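Local coordinates for major capsid protein (PDB 5J7O) that builds the capsid shell of Faustovirus, a large double-stranded DNA virus, as a double jelly-roll protein that assembles into trimers, at residues P46-I51 with H55-N60; A128-L133 with V139-N144; P78-P83 with S87-S92; E522-V527 with C607-I612. All coordinates share one frame; numbering follows the deposited sequence.

In the fold
The four contacts are spread along a long chain that assembles as a trimer. Contact 1 in the N-terminal arm and contact 2 in a hairpin lie on opposite sides of the chain's centre, their own centres 93 Å apart. Contacts 3 and 4 lie closer in and belong to different beta sandwiches, consistent with the two halves of the double jelly-roll; their nearest atoms are about 19 Å apart. None of the four touches another. Contact 1 meets both neighbouring subunits, whereas contacts 3 and 4 meet no other protein chain. Contact 2 forms one edge of the seven-strand sheet, with its nearest atoms about 39 Å from those of contact 4 and about 45 Å from those of contact 3.

Contact 1. Residues P46-I51 with H55-N60; sequences PTLVDI and HILLIN
Leu57 carries the apolar side of this turn, sending its side chain back to the short helix that begins at Leu48. Its CB points toward the helix, and with chi1 near -71° CG stands beside the backbone N, 4.8 Å from Ile51 CG2. There the chain forks. The CD1 branch touches the tip of Leu48, 3.7 Å from its CD2, and the two leucine side chains cross at about a right angle. The CD2 branch turns to Ile51, whose CG2 lies at a looser 4.5 Å. The polar tie is on the backbone: His55 N donates to Ile51 O at 3.1 Å, almost straight at 173°, carrying the i to i+4 pattern on past the end of the helix. At the other end, Thr47 N donates to Asp50 OD1 (3.3 Å), approaching on the anti side of the carboxylate and 22° out of its plane. Thr47 returns no capping bond from its side chain. His55 NE2 is bonded to Ala21 O, just ahead of helix 22-38. Ile51 and His55 both rest on Leu25 of that helix, while Ile56, Leu58 and Ile59 on the outgoing chain pack against neighbouring subunits before strand 69-76 begins.

Contact 2. Residues A128-L133 with V139-N144; sequences ADDQVL and VSATEN
Val139 O is held by two groups of the facing strand: Val132 N at 2.8 Å, nearly straight at 170°, and the CA-H of Gln131, whose CA lies 3.3 Å away. Val139 N returns a bond to Val132 O at 2.9 Å, and the two valines meet CB to CB on one face of the sheet. Asp129 pairs with Ala141 in the same hydrogen-bonded manner, although the return bond from Ala141 N to Asp129 O is weak. Between the pairs the register slips by one, with Asp130 and Gln131 together set against Ser140. Asp130 bends the chain there with a positive phi, and its OD2 is bonded to Tyr150. The side chain of Asp129 also grips the backbone beyond the strand: OD1 takes Glu143 N on its anti lone pair, 3.1 Å and 162°. The Glu143 chain then crosses it at about a right angle, leaving Glu143 OE1 4.2 Å from Asp129 OD1, a like-charge approach that the bonded N-H probably eases. One water joins Ala128 N (2.9 Å) to Thr142 OG1. The result is an antiparallel beta hairpin broken by a beta bulge, with strand 131-133 at one edge of the mixed sheet within this chain.

Contact 3. Residues P78-P83 with S87-S92; sequences PNTGNP and STIQFS
Asn79 N makes the main bond here, donating to Gln90 O at 2.8 Å, and the approach to the carbonyl is almost end-on (C=O...N 174°). The Asn79 amide supplies more. Its ND2 gives a bond to Ser92 OG at 3.1 Å, tilted 26° from the amide plane, and a weak one to Gln90 OE1; Gln90 NE2 has a weak bond to Thr323 OG1. Asn79 OD1 accepts from a water (2.6 Å), which itself accepts from Ser92 N, so that backbone N-H is satisfied through solvent. Gln90 N has a weak bond to Thr80 OG1, long at 3.5 Å, the hydroxyl standing between backbone N and carbonyl carbon at chi1 45°. Strand 88-92 is an outermost strand, within this chain, of a four-strand antiparallel sheet: Ser87, Ile89 and Phe91 bond by their backbones to strand 320-326, and the loop 78-83 takes up the other edge. Pro83, Ile89 and Phe91 also reach strand 389-401 of another sheet, as in a jelly-roll sandwich. On that apolar side Pro78 CB lies over a face of the Phe91 ring, 4.3 Å from its centroid, in a CH-pi contact, and also touches Ile89 CG2 at 3.5 Å. Pro83 CB meets Ile89 CD1 at 3.6 Å. Thr88 OG1 is bonded to Asp325.

Contact 4. Residues E522-V527 with C607-I612; sequences ETLDTV and CDLISI
Leu524 and Leu609 meet across the inside of a beta sandwich, consistent with one jelly-roll of the double jelly-roll fold. Leu524 sits just before strand 526-531 of one four-strand sheet, and Leu609 lies on strand 607-620 of the other. The backbones stay far apart, with the CA atoms of Leu524 and Leu609 9.6 Å from each other, and no hydrogen bond passes between the segments.

The contact is therefore made by van der Waals packing alone. Leu524 CD2 approaches Leu609 CD1 at 4.2 Å, methyl to methyl. Neither CB aims straight at the other segment, and the two side chains cover the gap with their outer branches. In Leu609, CG lies anti to the backbone N (chi1 -168°), and CD1 is the branch that reaches the partner. Leu451 of strand 444-453 touches Leu524, Cys607 and Leu609, so it lines the same buried interior, and Phe600 packs on both Thr523 and Cys607.

Polar groups near the contact find their partners in other strands and loops. Thr523 OG1 is bonded to Leu451 O and Thr523 O to the hydroxyl of Ser598, while Asp525 and Thr526 form a classic beta bulge opposite Thr597.

The last approach involves sulfur. Cys607 and Thr523 point their CB atoms at each other's segment, with the CA atoms 8.4 Å apart. It is the methyl of the threonine that faces the sulfur: Thr523 CG2 is 4.5 Å from Cys607 SG, whereas Thr523 OG1 lies 5.5 Å from that same SG.

Contact 1. Residues P46-I51 with H55-N60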
loop_
_atom_site.group_PDB
_atom_site.type_symbol
_atom_site.label_atom_id
_atom_site.label_comp_id
_atom_site.label_asym_id
_atom_site.label_seq_id
_atom_site.Cartn_x
_atom_site.Cartn_y
_atom_site.Cartn_z
ATOM N N PRO B 46 -9.042 50.406 -9.828
ATOM C CA PRO B 46 -7.645 50.049 -9.545
ATOM C C PRO B 46 -7.152 48.886 -10.394
ATOM O O PRO B 46 -7.892 48.240 -11.138
ATOM C CB PRO B 46 -7.669 49.674 -8.060
ATOM C CG PRO B 46 -8.882 50.352 -7.512
ATOM C CD PRO B 46 -9.885 50.341 -8.623
ATOM N N THR B 47 -5.854 48.630 -10.258
ATOM C CA THR B 47 -5.157 47.535 -10.915
ATOM C C THR B 47 -5.012 46.368 -9.945
ATOM O O THR B 47 -4.861 46.563 -8.737
ATOM C CB THR B 47 -3.783 48.011 -11.413
ATOM O OG1 THR B 47 -3.941 48.744 -12.635
ATOM C CG2 THR B 47 -2.816 46.856 -11.642
ATOM N N LEU B 48 -5.087 45.142 -10.480
ATOM C CA LEU B 48 -4.925 43.956 -9.642
ATOM C C LEU B 48 -3.618 43.982 -8.857
ATOM O O LEU B 48 -3.570 43.503 -7.717
ATOM C CB LEU B 48 -5.001 42.692 -10.498
ATOM C CG LEU B 48 -6.392 42.353 -11.029
ATOM C CD1 LEU B 48 -6.358 41.092 -11.877
ATOM C CD2 LEU B 48 -7.379 42.200 -9.882
ATOM N N VAL B 49 -2.550 44.526 -9.445
ATOM C CA VAL B 49 -1.307 44.706 -8.700
ATOM C C VAL B 49 -1.506 45.691 -7.554
ATOM O O VAL B 49 -0.986 45.490 -6.450
ATOM C CB VAL B 49 -0.176 45.150 -9.647
ATOM C CG1 VAL B 49 1.083 45.495 -8.863
ATOM C CG2 VAL B 49 0.115 44.062 -10.669
ATOM N N ASP B 50 -2.267 46.767 -7.791
ATOM C CA ASP B 50 -2.527 47.744 -6.735
ATOM C C ASP B 50 -3.186 47.093 -5.525
ATOM O O ASP B 50 -2.827 47.390 -4.379
ATOM C CB ASP B 50 -3.403 48.883 -7.262
ATOM C CG ASP B 50 -2.659 49.814 -8.196
ATOM O OD1 ASP B 50 -3.276 50.300 -9.167
ATOM O OD2 ASP B 50 -1.461 50.064 -7.957
ATOM N N ILE B 51 -4.157 46.206 -5.758
ATOM C CA ILE B 51 -4.789 45.495 -4.652
ATOM C C ILE B 51 -3.795 44.555 -3.985
ATOM O O ILE B 51 -3.696 44.505 -2.752
ATOM C CB ILE B 51 -6.037 44.736 -5.142
ATOM C CG1 ILE B 51 -7.031 45.689 -5.806
ATOM C CG2 ILE B 51 -6.700 43.987 -3.989
ATOM C CD1 ILE B 51 -7.512 46.798 -4.906
ATOM N N HIS B 55 -3.353 42.852 -0.178
ATOM C CA HIS B 55 -4.253 41.715 -0.051
ATOM C C HIS B 55 -3.953 40.651 -1.099
ATOM O O HIS B 55 -3.561 40.957 -2.226
ATOM C CB HIS B 55 -5.714 42.157 -0.172
ATOM C CG HIS B 55 -6.220 42.899 1.025
ATOM N ND1 HIS B 55 -5.844 44.192 1.315
ATOM C CD2 HIS B 55 -7.069 42.524 2.011
ATOM C CE1 HIS B 55 -6.442 44.584 2.426
ATOM N NE2 HIS B 55 -7.192 43.591 2.867
ATOM N N ILE B 56 -4.154 39.392 -0.717
ATOM C CA ILE B 56 -3.946 38.254 -1.608
ATOM C C ILE B 56 -5.279 37.882 -2.244
ATOM O O ILE B 56 -6.321 37.871 -1.577
ATOM C CB ILE B 56 -3.318 37.063 -0.854
ATOM C CG1 ILE B 56 -1.900 37.394 -0.385
ATOM C CG2 ILE B 56 -3.332 35.803 -1.701
ATOM C CD1 ILE B 56 -1.330 36.378 0.579
ATOM N N LEU B 57 -5.249 37.595 -3.544
ATOM C CA LEU B 57 -6.449 37.287 -4.316
ATOM C C LEU B 57 -6.550 35.776 -4.488
ATOM O O LEU B 57 -5.760 35.172 -5.221
ATOM C CB LEU B 57 -6.415 37.993 -5.671
ATOM C CG LEU B 57 -6.593 39.511 -5.629
ATOM C CD1 LEU B 57 -6.277 40.127 -6.981
ATOM C CD2 LEU B 57 -8.007 39.861 -5.199
ATOM N N LEU B 58 -7.528 35.167 -3.813
ATOM C CA LEU B 58 -7.700 33.723 -3.894
ATOM C C LEU B 58 -8.246 33.280 -5.245
ATOM O O LEU B 58 -8.046 32.122 -5.629
ATOM C CB LEU B 58 -8.610 33.245 -2.763
ATOM C CG LEU B 58 -7.990 33.425 -1.376
ATOM C CD1 LEU B 58 -9.015 33.199 -0.278
ATOM C CD2 LEU B 58 -6.799 32.492 -1.202
ATOM N N ILE B 59 -8.926 34.164 -5.968
ATOM C CA ILE B 59 -9.321 33.919 -7.350
ATOM C C ILE B 59 -8.374 34.739 -8.219
ATOM O O ILE B 59 -8.507 35.961 -8.322
ATOM C CB ILE B 59 -10.785 34.290 -7.606
ATOM C CG1 ILE B 59 -11.676 33.774 -6.476
ATOM C CG2 ILE B 59 -11.249 33.728 -8.943
ATOM C CD1 ILE B 59 -11.706 32.267 -6.359
ATOM N N ASN B 60 -7.403 34.071 -8.837
ATOM C CA ASN B 60 -6.400 34.770 -9.637
ATOM C C ASN B 60 -5.837 33.804 -10.664
ATOM O O ASN B 60 -5.205 32.808 -10.296
ATOM C CB ASN B 60 -5.290 35.330 -8.748
ATOM C CG ASN B 60 -4.408 36.325 -9.473
ATOM O OD1 ASN B 60 -4.782 36.856 -10.519
ATOM N ND2 ASN B 60 -3.230 36.587 -8.917
#

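Contact 2. Residues A128-L133 with V139-N144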
loop_
_atom_site.group_PDB
_atom_site.type_symbol
_atom_site.label_atom_id
_atom_site.label_comp_id
_atom_site.label_asym_id
_atom_site.label_seq_id
_atom_site.Cartn_x
_atom_site.Cartn_y
_atom_site.Cartn_z
ATOM N N ALA B 128 17.729 -45.686 13.785
ATOM C CA ALA B 128 18.800 -46.662 13.915
ATOM C C ALA B 128 18.424 -48.040 13.388
ATOM O O ALA B 128 19.296 -48.910 13.300
ATOM C CB ALA B 128 19.228 -46.782 15.382
ATOM N N ASP B 129 17.163 -48.258 13.024
ATOM C CA ASP B 129 16.665 -49.584 12.692
ATOM C C ASP B 129 16.136 -49.632 11.265
ATOM O O ASP B 129 15.661 -48.627 10.726
ATOM C CB ASP B 129 15.554 -50.010 13.660
ATOM C CG ASP B 129 15.988 -49.945 15.110
ATOM O OD1 ASP B 129 15.183 -49.494 15.952
ATOM O OD2 ASP B 129 17.133 -50.344 15.408
ATOM N N ASP B 130 16.228 -50.820 10.665
ATOM C CA ASP B 130 15.603 -51.129 9.377
ATOM C C ASP B 130 16.021 -50.133 8.297
ATOM O O ASP B 130 15.195 -49.581 7.566
ATOM C CB ASP B 130 14.080 -51.181 9.519
ATOM C CG ASP B 130 13.632 -52.101 10.641
ATOM O OD1 ASP B 130 14.302 -53.128 10.875
ATOM O OD2 ASP B 130 12.611 -51.794 11.292
ATOM N N GLN B 131 17.329 -49.915 8.190
ATOM C CA GLN B 131 17.863 -48.907 7.286
ATOM C C GLN B 131 17.966 -49.454 5.867
ATOM O O GLN B 131 18.549 -50.520 5.641
ATOM C CB GLN B 131 19.231 -48.436 7.775
ATOM C CG GLN B 131 19.204 -47.837 9.171
ATOM C CD GLN B 131 20.589 -47.537 9.705
ATOM O OE1 GLN B 131 21.578 -48.119 9.260
ATOM N NE2 GLN B 131 20.667 -46.621 10.664
ATOM N N VAL B 132 17.391 -48.724 4.913
ATOM C CA VAL B 132 17.428 -49.079 3.499
ATOM C C VAL B 132 17.788 -47.831 2.706
ATOM O O VAL B 132 17.216 -46.759 2.936
ATOM C CB VAL B 132 16.083 -49.652 3.006
ATOM C CG1 VAL B 132 16.240 -50.254 1.617
ATOM C CG2 VAL B 132 15.531 -50.681 3.984
ATOM N N LEU B 133 18.728 -47.968 1.772
ATOM C CA LEU B 133 19.113 -46.880 0.881
ATOM C C LEU B 133 18.855 -47.303 -0.557
ATOM O O LEU B 133 19.438 -48.283 -1.035
ATOM C CB LEU B 133 20.580 -46.490 1.070
ATOM C CG LEU B 133 21.062 -45.348 0.167
ATOM C CD1 LEU B 133 20.235 -44.089 0.397
ATOM C CD2 LEU B 133 22.542 -45.070 0.377
ATOM N N VAL B 139 15.334 -44.785 3.834
ATOM C CA VAL B 139 14.358 -45.221 4.825
ATOM C C VAL B 139 15.094 -45.695 6.070
ATOM O O VAL B 139 16.060 -46.460 5.975
ATOM C CB VAL B 139 13.449 -46.339 4.278
ATOM C CG1 VAL B 139 12.540 -46.876 5.374
ATOM C CG2 VAL B 139 12.622 -45.827 3.109
ATOM N N SER B 140 14.639 -45.233 7.234
ATOM C CA SER B 140 15.109 -45.715 8.523
ATOM C C SER B 140 13.915 -45.787 9.463
ATOM O O SER B 140 12.804 -45.378 9.119
ATOM C CB SER B 140 16.208 -44.816 9.101
ATOM O OG SER B 140 15.779 -43.468 9.193
ATOM N N ALA B 141 14.149 -46.305 10.666
ATOM C CA ALA B 141 13.056 -46.495 11.608
ATOM C C ALA B 141 13.577 -46.458 13.038
ATOM O O ALA B 141 14.770 -46.637 13.295
ATOM C CB ALA B 141 12.319 -47.814 11.350
ATOM N N THR B 142 12.652 -46.227 13.969
ATOM C CA THR B 142 12.933 -46.276 15.400
ATOM C C THR B 142 11.904 -47.187 16.055
ATOM O O THR B 142 10.709 -46.875 16.060
ATOM C CB THR B 142 12.898 -44.883 16.034
ATOM O OG1 THR B 142 14.016 -44.114 15.573
ATOM C CG2 THR B 142 12.952 -44.989 17.555
ATOM N N GLU B 143 12.365 -48.310 16.596
ATOM C CA GLU B 143 11.475 -49.215 17.302
ATOM C C GLU B 143 11.077 -48.629 18.654
ATOM O O GLU B 143 11.746 -47.750 19.204
ATOM C CB GLU B 143 12.139 -50.577 17.509
ATOM C CG GLU B 143 12.445 -51.342 16.234
ATOM C CD GLU B 143 13.147 -52.659 16.510
ATOM O OE1 GLU B 143 13.466 -52.925 17.689
ATOM O OE2 GLU B 143 13.378 -53.428 15.554
ATOM N N ASN B 144 9.965 -49.133 19.190
ATOM C CA ASN B 144 9.525 -48.744 20.533
ATOM C C ASN B 144 8.585 -49.846 21.034
ATOM O O ASN B 144 7.368 -49.758 20.867
ATOM C CB ASN B 144 8.847 -47.387 20.540
ATOM C CG ASN B 144 8.663 -46.833 21.943
ATOM O OD1 ASN B 144 8.366 -47.569 22.884
ATOM N ND2 ASN B 144 8.843 -45.526 22.087
HETATM O O HOH W 1 16.451 -45.210 16.323
#

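Contact 3. Residues P78-P83 with S87-S92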
loop_
_atom_site.group_PDB
_atom_site.type_symbol
_atom_site.label_atom_id
_atom_site.label_comp_id
_atom_site.label_asym_id
_atom_site.label_seq_id
_atom_site.Cartn_x
_atom_site.Cartn_y
_atom_site.Cartn_z
ATOM N N PRO B 78 28.725 3.960 -25.107
ATOM C CA PRO B 78 29.994 4.170 -24.404
ATOM C C PRO B 78 31.177 4.204 -25.359
ATOM O O PRO B 78 31.144 3.662 -26.466
ATOM C CB PRO B 78 30.083 2.964 -23.465
ATOM C CG PRO B 78 29.267 1.915 -24.132
ATOM C CD PRO B 78 28.133 2.649 -24.785
ATOM N N ASN B 79 32.242 4.861 -24.903
ATOM C CA ASN B 79 33.500 4.917 -25.636
ATOM C C ASN B 79 34.335 3.656 -25.469
ATOM O O ASN B 79 35.399 3.552 -26.089
ATOM C CB ASN B 79 34.324 6.124 -25.180
ATOM C CG ASN B 79 33.486 7.374 -25.007
ATOM O OD1 ASN B 79 32.638 7.690 -25.842
ATOM N ND2 ASN B 79 33.716 8.093 -23.913
ATOM N N THR B 80 33.881 2.701 -24.657
ATOM C CA THR B 80 34.698 1.575 -24.224
ATOM C C THR B 80 34.246 0.248 -24.833
ATOM O O THR B 80 34.475 -0.815 -24.254
ATOM C CB THR B 80 34.699 1.488 -22.699
ATOM O OG1 THR B 80 33.363 1.654 -22.209
ATOM C CG2 THR B 80 35.587 2.574 -22.110
ATOM N N GLY B 81 33.604 0.295 -25.999
ATOM C CA GLY B 81 33.298 -0.928 -26.718
ATOM C C GLY B 81 32.196 -1.751 -26.070
ATOM O O GLY B 81 31.326 -1.240 -25.359
ATOM N N ASN B 82 32.244 -3.056 -26.327
ATOM C CA ASN B 82 31.193 -3.956 -25.864
ATOM C C ASN B 82 31.192 -4.028 -24.340
ATOM O O ASN B 82 32.234 -4.311 -23.736
ATOM C CB ASN B 82 31.379 -5.349 -26.462
ATOM C CG ASN B 82 30.299 -6.323 -26.023
ATOM O OD1 ASN B 82 29.122 -6.141 -26.331
ATOM N ND2 ASN B 82 30.700 -7.370 -25.311
ATOM N N PRO B 83 30.060 -3.785 -23.690
ATOM C CA PRO B 83 30.020 -3.805 -22.227
ATOM C C PRO B 83 29.966 -5.219 -21.671
ATOM O O PRO B 83 29.407 -6.134 -22.278
ATOM C CB PRO B 83 28.730 -3.046 -21.908
ATOM C CG PRO B 83 27.849 -3.344 -23.079
ATOM C CD PRO B 83 28.759 -3.412 -24.275
ATOM N N SER B 87 33.427 -4.393 -15.088
ATOM C CA SER B 87 34.217 -3.537 -15.960
ATOM C C SER B 87 33.801 -2.087 -15.760
ATOM O O SER B 87 32.818 -1.785 -15.080
ATOM C CB SER B 87 34.064 -3.942 -17.430
ATOM O OG SER B 87 32.741 -3.713 -17.885
ATOM N N THR B 88 34.572 -1.191 -16.368
ATOM C CA THR B 88 34.294 0.239 -16.344
ATOM C C THR B 88 33.730 0.667 -17.691
ATOM O O THR B 88 34.330 0.397 -18.737
ATOM C CB THR B 88 35.557 1.038 -16.018
ATOM O OG1 THR B 88 35.948 0.788 -14.662
ATOM C CG2 THR B 88 35.309 2.528 -16.199
ATOM N N ILE B 89 32.577 1.329 -17.659
ATOM C CA ILE B 89 31.900 1.828 -18.850
ATOM C C ILE B 89 31.891 3.348 -18.775
ATOM O O ILE B 89 31.547 3.920 -17.734
ATOM C CB ILE B 89 30.472 1.267 -18.954
ATOM C CG1 ILE B 89 30.503 -0.261 -19.025
ATOM C CG2 ILE B 89 29.749 1.847 -20.152
ATOM C CD1 ILE B 89 29.134 -0.896 -19.018
ATOM N N GLN B 90 32.273 4.003 -19.871
ATOM C CA GLN B 90 32.377 5.456 -19.892
ATOM C C GLN B 90 31.625 6.023 -21.084
ATOM O O GLN B 90 31.839 5.593 -22.222
ATOM C CB GLN B 90 33.836 5.914 -19.940
ATOM C CG GLN B 90 33.994 7.414 -19.764
ATOM C CD GLN B 90 35.393 7.898 -20.074
ATOM O OE1 GLN B 90 35.868 7.778 -21.203
ATOM N NE2 GLN B 90 36.063 8.453 -19.070
ATOM N N PHE B 91 30.757 6.996 -20.818
ATOM C CA PHE B 91 30.050 7.738 -21.850
ATOM C C PHE B 91 30.604 9.153 -21.931
ATOM O O PHE B 91 30.917 9.767 -20.906
ATOM C CB PHE B 91 28.546 7.819 -21.559
ATOM C CG PHE B 91 27.879 6.488 -21.386
ATOM C CD1 PHE B 91 27.848 5.870 -20.148
ATOM C CD2 PHE B 91 27.256 5.867 -22.456
ATOM C CE1 PHE B 91 27.224 4.649 -19.982
ATOM C CE2 PHE B 91 26.630 4.646 -22.296
ATOM C CZ PHE B 91 26.614 4.037 -21.058
ATOM N N SER B 92 30.723 9.667 -23.149
ATOM C CA SER B 92 30.877 11.100 -23.330
ATOM C C SER B 92 29.504 11.756 -23.313
ATOM O O SER B 92 28.507 11.166 -23.739
ATOM C CB SER B 92 31.594 11.416 -24.643
ATOM O OG SER B 92 32.961 11.050 -24.586
HETATM O O HOH W 2 30.154 8.234 -25.241
#

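Contact 4. Residues E522-V527 with C607-I612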
loop_
_atom_site.group_PDB
_atom_site.type_symbol
_atom_site.label_atom_id
_atom_site.label_comp_id
_atom_site.label_asym_id
_atom_site.label_seq_id
_atom_site.Cartn_x
_atom_site.Cartn_y
_atom_site.Cartn_z
ATOM N N GLU B 522 17.839 -4.932 14.782
ATOM C CA GLU B 522 18.539 -3.660 14.654
ATOM C C GLU B 522 19.982 -3.784 15.126
ATOM O O GLU B 522 20.273 -4.439 16.131
ATOM C CB GLU B 522 17.817 -2.572 15.452
ATOM C CG GLU B 522 16.444 -2.202 14.907
ATOM C CD GLU B 522 15.731 -1.167 15.760
ATOM O OE1 GLU B 522 16.416 -0.324 16.379
ATOM O OE2 GLU B 522 14.483 -1.199 15.814
ATOM N N THR B 523 20.890 -3.152 14.383
ATOM C CA THR B 523 22.307 -3.145 14.724
ATOM C C THR B 523 22.743 -1.876 15.444
ATOM O O THR B 523 23.833 -1.859 16.023
ATOM C CB THR B 523 23.163 -3.328 13.463
ATOM O OG1 THR B 523 22.817 -2.331 12.493
ATOM C CG2 THR B 523 22.945 -4.713 12.865
ATOM N N LEU B 524 21.928 -0.826 15.424
ATOM C CA LEU B 524 22.225 0.420 16.116
ATOM C C LEU B 524 21.214 0.626 17.234
ATOM O O LEU B 524 20.003 0.578 16.997
ATOM C CB LEU B 524 22.192 1.609 15.152
ATOM C CG LEU B 524 23.268 1.672 14.066
ATOM C CD1 LEU B 524 22.932 2.749 13.047
ATOM C CD2 LEU B 524 24.631 1.932 14.682
ATOM N N ASP B 525 21.713 0.848 18.450
ATOM C CA ASP B 525 20.846 1.177 19.575
ATOM C C ASP B 525 20.695 2.685 19.741
ATOM O O ASP B 525 19.574 3.202 19.763
ATOM C CB ASP B 525 21.390 0.557 20.867
ATOM C CG ASP B 525 21.245 -0.952 20.898
ATOM O OD1 ASP B 525 20.340 -1.480 20.217
ATOM O OD2 ASP B 525 22.034 -1.610 21.608
ATOM N N THR B 526 21.813 3.397 19.866
ATOM C CA THR B 526 21.813 4.842 20.031
ATOM C C THR B 526 22.831 5.458 19.081
ATOM O O THR B 526 23.786 4.805 18.656
ATOM C CB THR B 526 22.146 5.257 21.474
ATOM O OG1 THR B 526 23.534 5.011 21.733
ATOM C CG2 THR B 526 21.305 4.476 22.477
ATOM N N VAL B 527 22.614 6.730 18.751
ATOM C CA VAL B 527 23.536 7.491 17.912
ATOM C C VAL B 527 23.717 8.878 18.519
ATOM O O VAL B 527 22.764 9.482 19.016
ATOM C CB VAL B 527 23.042 7.585 16.451
ATOM C CG1 VAL B 527 23.913 8.537 15.641
ATOM C CG2 VAL B 527 23.039 6.211 15.805
ATOM N N CYS B 607 30.355 -5.573 11.301
ATOM C CA CYS B 607 29.435 -4.720 10.568
ATOM C C CYS B 607 30.188 -3.531 9.989
ATOM O O CYS B 607 31.279 -3.177 10.444
ATOM C CB CYS B 607 28.288 -4.226 11.462
ATOM S SG CYS B 607 27.328 -5.531 12.261
ATOM N N ASP B 608 29.588 -2.915 8.975
ATOM C CA ASP B 608 30.149 -1.750 8.306
ATOM C C ASP B 608 29.298 -0.532 8.643
ATOM O O ASP B 608 28.110 -0.492 8.309
ATOM C CB ASP B 608 30.204 -1.960 6.793
ATOM C CG ASP B 608 31.124 -3.097 6.394
ATOM O OD1 ASP B 608 32.156 -3.293 7.067
ATOM O OD2 ASP B 608 30.814 -3.795 5.405
ATOM N N LEU B 609 29.904 0.453 9.302
ATOM C CA LEU B 609 29.210 1.704 9.603
ATOM C C LEU B 609 29.243 2.573 8.353
ATOM O O LEU B 609 30.269 3.172 8.022
ATOM C CB LEU B 609 29.845 2.415 10.790
ATOM C CG LEU B 609 28.987 3.567 11.323
ATOM C CD1 LEU B 609 27.732 3.028 11.997
ATOM C CD2 LEU B 609 29.772 4.460 12.266
ATOM N N ILE B 610 28.114 2.642 7.656
ATOM C CA ILE B 610 28.004 3.356 6.392
ATOM C C ILE B 610 27.471 4.754 6.673
ATOM O O ILE B 610 26.390 4.910 7.254
ATOM C CB ILE B 610 27.099 2.605 5.405
ATOM C CG1 ILE B 610 27.615 1.178 5.202
ATOM C CG2 ILE B 610 27.018 3.347 4.082
ATOM C CD1 ILE B 610 26.678 0.296 4.413
ATOM N N SER B 611 28.230 5.770 6.265
ATOM C CA SER B 611 27.859 7.168 6.465
ATOM C C SER B 611 28.012 7.900 5.139
ATOM O O SER B 611 29.128 8.046 4.631
ATOM C CB SER B 611 28.718 7.817 7.550
ATOM O OG SER B 611 28.577 9.228 7.537
ATOM N N ILE B 612 26.894 8.360 4.584
ATOM C CA ILE B 612 26.861 9.031 3.290
ATOM C C ILE B 612 26.214 10.392 3.496
ATOM O O ILE B 612 24.995 10.484 3.695
ATOM C CB ILE B 612 26.100 8.215 2.239
ATOM C CG1 ILE B 612 26.750 6.843 2.067
ATOM C CG2 ILE B 612 26.053 8.962 0.915
ATOM C CD1 ILE B 612 25.984 5.925 1.159
#